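Local coordinates for protein MGS-M5 (PDB 4Q3N) that probably catalyses the NAD-dependent interconversion of L-lactate and pyruvate, as a tetrameric Rossmann-fold dehydrogenase from a deep-sea brine metagenome, at residues A[238-243]-A[247-252]. Sequence-based numbering, arbitrary orientation.
With ACT (acetate ion), chain F.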
loop_
_atom_site.group_PDB
_atom_site.type_symbol
_atom_site.label_atom_id
_atom_site.label_comp_id
_atom_site.label_asym_id
_atom_site.label_seq_id
_atom_site.Cartn_x
_atom_site.Cartn_y
_atom_site.Cartn_z
ATOM N N LEU A 238 -10.512 -11.117 9.445
ATOM C CA LEU A 238 -11.747 -10.539 8.898
ATOM C C LEU A 238 -11.443 -9.522 7.761
ATOM O O LEU A 238 -12.196 -9.418 6.766
ATOM C CB LEU A 238 -12.574 -9.843 9.988
ATOM C CG LEU A 238 -13.139 -10.802 11.063
ATOM C CD1 LEU A 238 -13.691 -10.063 12.334
ATOM C CD2 LEU A 238 -14.214 -11.743 10.427
ATOM N N VAL A 239 -10.375 -8.754 7.934
ATOM C CA VAL A 239 -9.963 -7.849 6.850
ATOM C C VAL A 239 -9.668 -8.637 5.584
ATOM O O VAL A 239 -10.097 -8.274 4.461
ATOM C CB VAL A 239 -8.732 -7.016 7.246
ATOM C CG1 VAL A 239 -8.222 -6.235 5.968
ATOM C CG2 VAL A 239 -9.150 -6.072 8.366
ATOM N N ARG A 240 -8.960 -9.747 5.747
ATOM C CA ARG A 240 -8.547 -10.507 4.568
ATOM C C ARG A 240 -9.731 -11.090 3.856
ATOM O O ARG A 240 -9.769 -11.122 2.610
ATOM C CB ARG A 240 -7.591 -11.635 4.947
ATOM C CG ARG A 240 -6.893 -12.273 3.721
ATOM C CD ARG A 240 -5.967 -11.183 2.999
ATOM N NE ARG A 240 -5.510 -11.602 1.674
ATOM C CZ ARG A 240 -6.239 -11.589 0.557
ATOM N NH1 ARG A 240 -7.528 -11.252 0.579
ATOM N NH2 ARG A 240 -5.678 -11.961 -0.593
ATOM N N ILE A 241 -10.706 -11.575 4.629
ATOM C CA ILE A 241 -11.944 -12.104 4.030
ATOM C C ILE A 241 -12.666 -10.983 3.289
ATOM O O ILE A 241 -13.094 -11.139 2.148
ATOM C CB ILE A 241 -12.868 -12.729 5.093
ATOM C CG1 ILE A 241 -12.199 -14.009 5.668
ATOM C CG2 ILE A 241 -14.235 -13.042 4.498
ATOM C CD1 ILE A 241 -12.770 -14.464 7.085
ATOM N N THR A 242 -12.747 -9.827 3.934
ATOM C CA THR A 242 -13.399 -8.658 3.335
ATOM C C THR A 242 -12.721 -8.260 2.007
ATOM O O THR A 242 -13.381 -7.912 1.013
ATOM C CB THR A 242 -13.369 -7.479 4.331
ATOM O OG1 THR A 242 -14.041 -7.903 5.551
ATOM C CG2 THR A 242 -14.087 -6.255 3.740
ATOM N N ALA A 243 -11.402 -8.266 2.011
ATOM C CA ALA A 243 -10.638 -7.824 0.818
ATOM C C ALA A 243 -10.836 -8.790 -0.327
ATOM O O ALA A 243 -10.980 -8.384 -1.480
ATOM C CB ALA A 243 -9.136 -7.698 1.167
ATOM N N ASN A 247 -12.405 -6.926 -3.440
ATOM C CA ASN A 247 -11.454 -6.897 -4.591
ATOM C C ASN A 247 -11.747 -8.011 -5.595
ATOM O O ASN A 247 -11.005 -8.193 -6.577
ATOM C CB ASN A 247 -10.008 -6.995 -4.094
ATOM C CG ASN A 247 -9.600 -5.754 -3.317
ATOM O OD1 ASN A 247 -9.834 -4.641 -3.757
ATOM N ND2 ASN A 247 -9.037 -5.944 -2.184
ATOM N N ASN A 248 -12.843 -8.738 -5.336
ATOM C CA ASN A 248 -13.331 -9.742 -6.287
ATOM C C ASN A 248 -12.224 -10.752 -6.684
ATOM O O ASN A 248 -11.970 -10.997 -7.893
ATOM C CB ASN A 248 -13.866 -9.039 -7.561
ATOM C CG ASN A 248 -14.628 -9.981 -8.457
ATOM O OD1 ASN A 248 -15.211 -10.946 -7.955
ATOM N ND2 ASN A 248 -14.675 -9.687 -9.807
ATOM N N GLU A 249 -11.551 -11.316 -5.696
ATOM C CA GLU A 249 -10.245 -11.949 -5.947
ATOM C C GLU A 249 -10.351 -13.388 -6.450
ATOM O O GLU A 249 -9.438 -13.827 -7.099
ATOM C CB GLU A 249 -9.382 -11.941 -4.657
ATOM C CG GLU A 249 -8.891 -10.556 -4.292
ATOM C CD GLU A 249 -8.030 -10.539 -3.041
ATOM O OE1 GLU A 249 -8.056 -11.524 -2.246
ATOM O OE2 GLU A 249 -7.360 -9.504 -2.845
ATOM N N ASN A 250 -11.439 -14.114 -6.117
ATOM C CA ASN A 250 -11.478 -15.583 -6.302
ATOM C C ASN A 250 -10.287 -16.182 -5.544
ATOM O O ASN A 250 -9.457 -16.950 -6.085
ATOM C CB ASN A 250 -11.470 -15.956 -7.802
ATOM C CG ASN A 250 -12.821 -15.686 -8.473
ATOM O OD1 ASN A 250 -13.858 -16.114 -7.982
ATOM N ND2 ASN A 250 -12.810 -14.961 -9.566
ATOM N N ARG A 251 -10.228 -15.788 -4.277
ATOM C CA ARG A 251 -9.188 -16.170 -3.322
ATOM C C ARG A 251 -9.649 -17.403 -2.543
ATOM O O ARG A 251 -10.803 -17.485 -2.157
ATOM C CB ARG A 251 -8.941 -15.035 -2.363
ATOM C CG ARG A 251 -7.651 -15.161 -1.522
ATOM C CD ARG A 251 -6.421 -14.852 -2.407
ATOM N NE ARG A 251 -5.216 -14.960 -1.597
ATOM C CZ ARG A 251 -4.050 -14.386 -1.881
ATOM N NH1 ARG A 251 -3.928 -13.645 -2.969
ATOM N NH2 ARG A 251 -3.011 -14.535 -1.049
ATOM N N ILE A 252 -8.748 -18.333 -2.281
ATOM C CA ILE A 252 -9.094 -19.517 -1.478
ATOM C C ILE A 252 -8.710 -19.247 -0.035
ATOM O O ILE A 252 -7.520 -19.013 0.265
ATOM C CB ILE A 252 -8.369 -20.773 -1.965
ATOM C CG1 ILE A 252 -8.743 -21.028 -3.431
ATOM C CG2 ILE A 252 -8.734 -21.980 -1.043
ATOM C CD1 ILE A 252 -7.869 -22.060 -4.116
HETATM C C ACT F . -9.130 -14.553 -11.309
HETATM O O ACT F . -8.428 -15.062 -12.250
HETATM O OXT ACT F . -10.392 -14.730 -11.293
HETATM C CH3 ACT F . -8.496 -13.722 -10.230
#
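Arg240 presents the end of its guanidinium group to Glu249, and both terminal nitrogens settle on a single carboxylate oxygen. NH1 of Arg240 lies 2.9 Å from OE1 of Glu249 in a salt bridge, and NH2 forms a second hydrogen bond of the same length; neither is straight, the N-H...O angles being near 145°. OE1 sits in the guanidinium plane, whereas the carboxylate stands almost perpendicular to it (84°), so the two nitrogens reach the syn side of OE1 from opposite faces of the carboxylate. Arg240 gets there with CG anti to the backbone N (chi1 -168°) and a bend at chi2, which carries the chain along the helix toward its C-terminal end. NH2 of Arg240 also lies over the centre of one face of the Arg251 guanidinium, 3.2 Å from its CZ, with the two planes steeply inclined. The carboxylates of Glu249, on Arg240, and of Asp164 of the second subunit, in a salt bridge with NH1 of Arg251, probably balance the two guanidinium charges and let the groups lie this close.

The contact closes the C-terminal end of helix 232-246 and leads into strand 251-258 of the lactate/malate dehydrogenase C-terminal domain. N of Asn247 donates to O of Ala243 (2.8 Å), and Asn248, with positive phi, turns the chain away in a Schellman motif. The Asn247 side chain turns back alongside Ala243, ND2 lying 3.8 Å from its CB. Beyond the turn, Asn250 and Arg251 form a G1 beta bulge opposite Leu277 on strand 270-278, and ND2 of Asn250 donates to OXT of an acetate (3.0 Å) probably taken from the crystallisation liquor. Other subunits also meet here: Asn248 bonds through ND2 to Glu29 of the third and Arg240 packs on Phe54 of the fourth.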